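Ydr267cp (PDB 2HES) is an essential component of the yeast cytosolic iron-sulfur protein assembly machinery, required for maturation of extramitochondrial iron-sulfur proteins, and is built as a WD40 beta-propeller. Local coordinates at residues Ser130-Glu135 and Tyr143-Val148; Val295-Val300 and Gly315-Ile320. All blocks are in the same frame, centred on the assembly; numbering follows the deposited sequence.

Contact 1: residues Ser130-Glu135 and Tyr143-Val148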
loop_
_atom_site.group_PDB
_atom_site.type_symbol
_atom_site.label_atom_id
_atom_site.label_comp_id
_atom_site.label_asym_id
_atom_site.label_seq_id
_atom_site.Cartn_x
_atom_site.Cartn_y
_atom_site.Cartn_z
ATOM N N SER A 130 -12.776 -10.222 3.537
ATOM C CA SER A 130 -13.521 -9.330 2.657
ATOM C C SER A 130 -12.792 -8.035 2.311
ATOM O O SER A 130 -11.809 -7.625 2.952
ATOM C CB SER A 130 -14.869 -8.961 3.270
ATOM O OG SER A 130 -14.631 -8.052 4.337
ATOM N N VAL A 131 -13.359 -7.386 1.294
ATOM C CA VAL A 131 -13.009 -6.037 0.872
ATOM C C VAL A 131 -14.349 -5.297 0.838
ATOM O O VAL A 131 -15.302 -5.750 0.194
ATOM C CB VAL A 131 -12.345 -6.050 -0.538
ATOM C CG1 VAL A 131 -12.036 -4.611 -1.015
ATOM C CG2 VAL A 131 -11.021 -6.835 -0.486
ATOM N N TRP A 132 -14.404 -4.196 1.571
ATOM C CA TRP A 132 -15.551 -3.277 1.569
ATOM C C TRP A 132 -15.241 -2.039 0.739
ATOM O O TRP A 132 -14.104 -1.531 0.735
ATOM C CB TRP A 132 -15.925 -2.913 3.005
ATOM C CG TRP A 132 -16.527 -4.048 3.819
ATOM C CD1 TRP A 132 -16.094 -5.372 3.890
ATOM C CD2 TRP A 132 -17.633 -3.950 4.711
ATOM N NE1 TRP A 132 -16.899 -6.081 4.756
ATOM C CE2 TRP A 132 -17.840 -5.234 5.275
ATOM C CE3 TRP A 132 -18.491 -2.891 5.081
ATOM C CZ2 TRP A 132 -18.871 -5.498 6.186
ATOM C CZ3 TRP A 132 -19.515 -3.151 6.003
ATOM C CH2 TRP A 132 -19.690 -4.445 6.547
ATOM N N ILE A 133 -16.258 -1.558 0.010
ATOM C CA ILE A 133 -16.142 -0.307 -0.755
ATOM C C ILE A 133 -17.090 0.700 -0.138
ATOM O O ILE A 133 -18.303 0.410 0.025
ATOM C CB ILE A 133 -16.467 -0.458 -2.275
ATOM C CG1 ILE A 133 -15.646 -1.573 -2.940
ATOM C CG2 ILE A 133 -16.210 0.873 -3.001
ATOM C CD1 ILE A 133 -14.196 -1.299 -2.998
ATOM N N TRP A 134 -16.544 1.846 0.257
ATOM C CA TRP A 134 -17.342 2.924 0.868
ATOM C C TRP A 134 -17.303 4.117 -0.097
ATOM O O TRP A 134 -16.309 4.336 -0.802
ATOM C CB TRP A 134 -16.778 3.345 2.245
ATOM C CG TRP A 134 -16.876 2.301 3.364
ATOM C CD1 TRP A 134 -15.938 1.327 3.685
ATOM C CD2 TRP A 134 -17.964 2.135 4.303
ATOM N NE1 TRP A 134 -16.404 0.573 4.755
ATOM C CE2 TRP A 134 -17.633 1.045 5.146
ATOM C CE3 TRP A 134 -19.187 2.807 4.509
ATOM C CZ2 TRP A 134 -18.470 0.612 6.184
ATOM C CZ3 TRP A 134 -20.026 2.364 5.541
ATOM C CH2 TRP A 134 -19.653 1.282 6.375
ATOM N N GLU A 135 -18.391 4.898 -0.144
ATOM C CA GLU A 135 -18.416 6.078 -1.009
ATOM C C GLU A 135 -18.617 7.334 -0.173
ATOM O O GLU A 135 -19.382 7.320 0.775
ATOM C CB GLU A 135 -19.569 5.974 -2.004
ATOM C CG GLU A 135 -19.612 7.108 -3.005
ATOM C CD GLU A 135 -20.599 6.890 -4.135
ATOM O OE1 GLU A 135 -21.683 6.323 -3.895
ATOM O OE2 GLU A 135 -20.271 7.301 -5.272
ATOM N N TYR A 143 -19.977 8.334 5.104
ATOM C CA TYR A 143 -19.565 7.165 4.312
ATOM C C TYR A 143 -20.729 6.174 4.120
ATOM O O TYR A 143 -21.421 5.805 5.078
ATOM C CB TYR A 143 -18.277 6.547 4.913
ATOM C CG TYR A 143 -17.116 7.513 4.748
ATOM C CD1 TYR A 143 -16.194 7.364 3.714
ATOM C CD2 TYR A 143 -16.967 8.617 5.600
ATOM C CE1 TYR A 143 -15.154 8.278 3.533
ATOM C CE2 TYR A 143 -15.952 9.527 5.427
ATOM C CZ TYR A 143 -15.039 9.365 4.401
ATOM O OH TYR A 143 -14.017 10.281 4.234
ATOM N N GLU A 144 -20.957 5.802 2.869
ATOM C CA GLU A 144 -22.005 4.845 2.501
ATOM C C GLU A 144 -21.362 3.572 1.998
ATOM O O GLU A 144 -20.564 3.623 1.087
ATOM C CB GLU A 144 -22.848 5.405 1.369
ATOM C CG GLU A 144 -24.031 4.523 1.047
ATOM C CD GLU A 144 -24.832 5.013 -0.135
ATOM O OE1 GLU A 144 -24.768 6.214 -0.455
ATOM O OE2 GLU A 144 -25.541 4.192 -0.746
ATOM N N CYS A 145 -21.725 2.433 2.570
ATOM C CA CYS A 145 -21.144 1.184 2.106
ATOM C C CYS A 145 -21.842 0.769 0.845
ATOM O O CYS A 145 -23.063 0.521 0.855
ATOM C CB CYS A 145 -21.264 0.085 3.161
ATOM S SG CYS A 145 -20.551 -1.432 2.522
ATOM N N ILE A 146 -21.104 0.690 -0.260
ATOM C CA ILE A 146 -21.788 0.342 -1.501
ATOM C C ILE A 146 -21.573 -1.104 -1.967
ATOM O O ILE A 146 -22.339 -1.638 -2.783
ATOM C CB ILE A 146 -21.456 1.297 -2.615
ATOM C CG1 ILE A 146 -19.965 1.363 -2.834
ATOM C CG2 ILE A 146 -22.015 2.687 -2.326
ATOM C CD1 ILE A 146 -19.596 1.827 -4.239
ATOM N N SER A 147 -20.503 -1.728 -1.483
ATOM C CA SER A 147 -20.272 -3.146 -1.786
ATOM C C SER A 147 -19.479 -3.861 -0.705
ATOM O O SER A 147 -18.641 -3.258 -0.022
ATOM C CB SER A 147 -19.574 -3.305 -3.140
ATOM O OG SER A 147 -19.493 -4.681 -3.427
ATOM N N VAL A 148 -19.794 -5.136 -0.531
ATOM C CA VAL A 148 -19.101 -6.013 0.412
ATOM C C VAL A 148 -18.624 -7.211 -0.399
ATOM O O VAL A 148 -19.453 -8.013 -0.885
ATOM C CB VAL A 148 -20.023 -6.465 1.549
ATOM C CG1 VAL A 148 -19.287 -7.466 2.438
ATOM C CG2 VAL A 148 -20.430 -5.288 2.413
#
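A chi1 of 179° turns the Cys-145 thiol away from its own backbone N and brings it near both indoles, those of Trp-132 and Trp-134, whose nearly equal chi1 values (-69° and -67°) set them leaning the same way on one sheet face. The sulfur lies 3.6 Å from Trp-132 CE3, approaching that ring obliquely, and stands at a longer range above the six-membered ring of Trp-134. Cys-145 CB lies over the face of that Trp-134 ring, offset toward its rim, in a CH-pi contact 3.6 Å from the centroid. Farther along, Val-148 lays CG2 over the centre of the Trp-132 six-membered ring, 3.8 Å from the centroid, while its CG1 touches Trp-132 NE1. The two strands are the third and the outermost of a four-stranded WD40 blade, and a classic beta bulge interrupts their antiparallel pairing: Ile-146 and Ser-147 both face Ile-133. Ile-133 O takes Ile-146 N at 2.8 Å and Ser-147 N only weakly, whereas Ile-133 N reaches Ser-147 O at 2.9 Å. Beyond the bulge, Glu-135 and Glu-144 exchange two backbone bonds. Ile-133 CG2 meets Ile-146 CD1 at 3.7 Å, and Trp-187 of the next blade packs on Ile-133, Ile-146 and Ser-147.

Contact 2: residues Val295-Val300 and Gly315-Ile320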
loop_
_atom_site.group_PDB
_atom_site.type_symbol
_atom_site.label_atom_id
_atom_site.label_comp_id
_atom_site.label_asym_id
_atom_site.label_seq_id
_atom_site.Cartn_x
_atom_site.Cartn_y
_atom_site.Cartn_z
ATOM N N VAL A 295 19.252 -4.768 12.054
ATOM C CA VAL A 295 18.840 -6.160 12.158
ATOM C C VAL A 295 17.313 -6.378 11.950
ATOM O O VAL A 295 16.821 -7.527 12.027
ATOM C CB VAL A 295 19.296 -6.752 13.519
ATOM C CG1 VAL A 295 18.550 -6.101 14.671
ATOM C CG2 VAL A 295 19.101 -8.256 13.545
ATOM N N TYR A 296 16.585 -5.291 11.676
ATOM C CA TYR A 296 15.125 -5.295 11.685
ATOM C C TYR A 296 14.417 -5.556 10.344
ATOM O O TYR A 296 14.861 -5.122 9.275
ATOM C CB TYR A 296 14.601 -3.981 12.301
ATOM C CG TYR A 296 14.942 -3.857 13.781
ATOM C CD1 TYR A 296 14.100 -4.403 14.753
ATOM C CD2 TYR A 296 16.099 -3.213 14.196
ATOM C CE1 TYR A 296 14.407 -4.306 16.119
ATOM C CE2 TYR A 296 16.424 -3.110 15.560
ATOM C CZ TYR A 296 15.576 -3.662 16.502
ATOM O OH TYR A 296 15.865 -3.571 17.854
ATOM N N GLU A 297 13.284 -6.251 10.437
ATOM C CA GLU A 297 12.434 -6.524 9.267
ATOM C C GLU A 297 11.922 -5.183 8.742
ATOM O O GLU A 297 11.702 -4.253 9.539
ATOM C CB GLU A 297 11.277 -7.448 9.650
ATOM C CG GLU A 297 11.739 -8.916 9.914
ATOM C CD GLU A 297 10.619 -9.924 10.137
ATOM O OE1 GLU A 297 9.425 -9.575 10.049
ATOM O OE2 GLU A 297 10.927 -11.101 10.417
ATOM N N ILE A 298 11.780 -5.054 7.420
ATOM C CA ILE A 298 11.269 -3.817 6.836
ATOM C C ILE A 298 9.871 -4.122 6.292
ATOM O O ILE A 298 9.694 -5.113 5.547
ATOM C CB ILE A 298 12.162 -3.272 5.696
ATOM C CG1 ILE A 298 13.641 -3.164 6.101
ATOM C CG2 ILE A 298 11.621 -1.938 5.175
ATOM C CD1 ILE A 298 14.545 -2.708 4.981
ATOM N N ASN A 299 8.884 -3.272 6.606
ATOM C CA ASN A 299 7.481 -3.637 6.351
ATOM C C ASN A 299 6.857 -2.871 5.212
ATOM O O ASN A 299 5.823 -3.309 4.648
ATOM C CB ASN A 299 6.647 -3.357 7.607
ATOM C CG ASN A 299 7.087 -4.191 8.777
ATOM O OD1 ASN A 299 7.106 -5.421 8.708
ATOM N ND2 ASN A 299 7.452 -3.524 9.865
ATOM N N VAL A 300 7.421 -1.707 4.925
ATOM C CA VAL A 300 6.771 -0.737 4.015
ATOM C C VAL A 300 7.769 0.109 3.256
ATOM O O VAL A 300 8.826 0.471 3.797
ATOM C CB VAL A 300 5.640 0.123 4.729
ATOM C CG1 VAL A 300 6.186 0.954 5.893
ATOM C CG2 VAL A 300 4.963 1.024 3.747
ATOM N N GLY A 315 9.911 1.879 6.106
ATOM C CA GLY A 315 9.465 1.704 7.487
ATOM C C GLY A 315 9.681 0.309 8.060
ATOM O O GLY A 315 9.252 -0.706 7.480
ATOM N N GLY A 316 10.291 0.246 9.250
ATOM C CA GLY A 316 10.775 -1.031 9.773
ATOM C C GLY A 316 10.349 -1.349 11.193
ATOM O O GLY A 316 9.709 -0.526 11.856
ATOM N N ASP A 317 10.707 -2.544 11.662
ATOM C CA ASP A 317 10.254 -3.065 12.957
ATOM C C ASP A 317 10.905 -2.285 14.115
ATOM O O ASP A 317 10.528 -2.477 15.269
ATOM C CB ASP A 317 10.541 -4.583 13.099
ATOM C CG ASP A 317 9.361 -5.499 12.616
ATOM O OD1 ASP A 317 8.329 -4.966 12.181
ATOM O OD2 ASP A 317 9.438 -6.760 12.715
ATOM N N ASP A 318 11.869 -1.429 13.790
ATOM C CA ASP A 318 12.584 -0.613 14.810
ATOM C C ASP A 318 11.940 0.747 15.060
ATOM O O ASP A 318 12.491 1.580 15.811
ATOM C CB ASP A 318 14.040 -0.388 14.399
ATOM C CG ASP A 318 14.182 -0.004 12.943
ATOM O OD1 ASP A 318 13.146 -0.015 12.239
ATOM O OD2 ASP A 318 15.314 0.280 12.483
ATOM N N GLY A 319 10.815 1.016 14.400
ATOM C CA GLY A 319 10.088 2.277 14.638
ATOM C C GLY A 319 10.694 3.479 13.936
ATOM O O GLY A 319 10.361 4.632 14.244
ATOM N N ILE A 320 11.555 3.214 12.959
ATOM C CA ILE A 320 12.238 4.232 12.209
ATOM C C ILE A 320 11.677 4.333 10.790
ATOM O O ILE A 320 11.360 3.314 10.160
ATOM C CB ILE A 320 13.791 3.942 12.173
ATOM C CG1 ILE A 320 14.385 4.095 13.583
ATOM C CG2 ILE A 320 14.514 4.795 11.157
ATOM C CD1 ILE A 320 15.923 4.137 13.611
HETATM O O HOH W 1 12.512 -7.457 13.437
#
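Tyr-296 lays one ring face over Asp-318, whose CB sits 3.7 Å from the ring centroid in a CH-pi contact; Val-295 CG1 lies on the opposite face. The next residue, Glu-297, accepts Asp-317 N on its backbone O at 2.9 Å. Its side chain runs beside that of Asp-317, the like-charged Glu-297 OE1 and Asp-317 OD2 being 3.9 Å apart; Tyr-254 OH binds OE1, and a water donates to OD2. Ile-298 pairs with Gly-316 and rests CG2 on Gly-315 O at 3.5 Å. At Asn-299, CG lies beside the backbone N (chi1 -63°), which swings ND2 across to Asp-317 OD1 at 2.9 Å, although the place of OD1 is less sure; ND2 also bonds Ile-17 O. Cutting Asp-317 back to an alanine would probably leave ND2 with Ile-17 O but no carboxylate, and take from the water the acceptor it has in OD2. The backbone N of Asn-299 and that of Val-300 both bond Gly-315 O, a classic beta bulge, while Gly-315 N returns a bond to Val-300 O. Val-300 CG1 lies 3.7 Å from Gly-315 CA, where a side chain would clash. A type I turn from Gly-316 to Gly-319, joining strand 312-316 to strand 320-325, presents Asp-318 OD1 to His-293 ND1, the Asp-His pair characteristic of WD40 blades.

From the N terminus, strand 5-11 is set aside for the last blade, and two complete four-stranded blades follow before the chain reaches contact 1. That contact closes the seven residues between segments 130-135 and 143-148, the turn of a hairpin at the outer margin of its blade. Three more blades intervene before contact 2, which closes the fourteen residues between its segments, holding the ends of strands 298-303 and 312-316 and their connection; strands 320-325 and 5-11 complete this blade, so the chain's beginning shuts the ring. The two loops are in series, neither nested nor crossed. The centres of contact 1 and contact 2 are about 31 Å apart, on opposite sides of the chain's centre. The nearest atoms of contact 1 and contact 2 are about 18 Å apart.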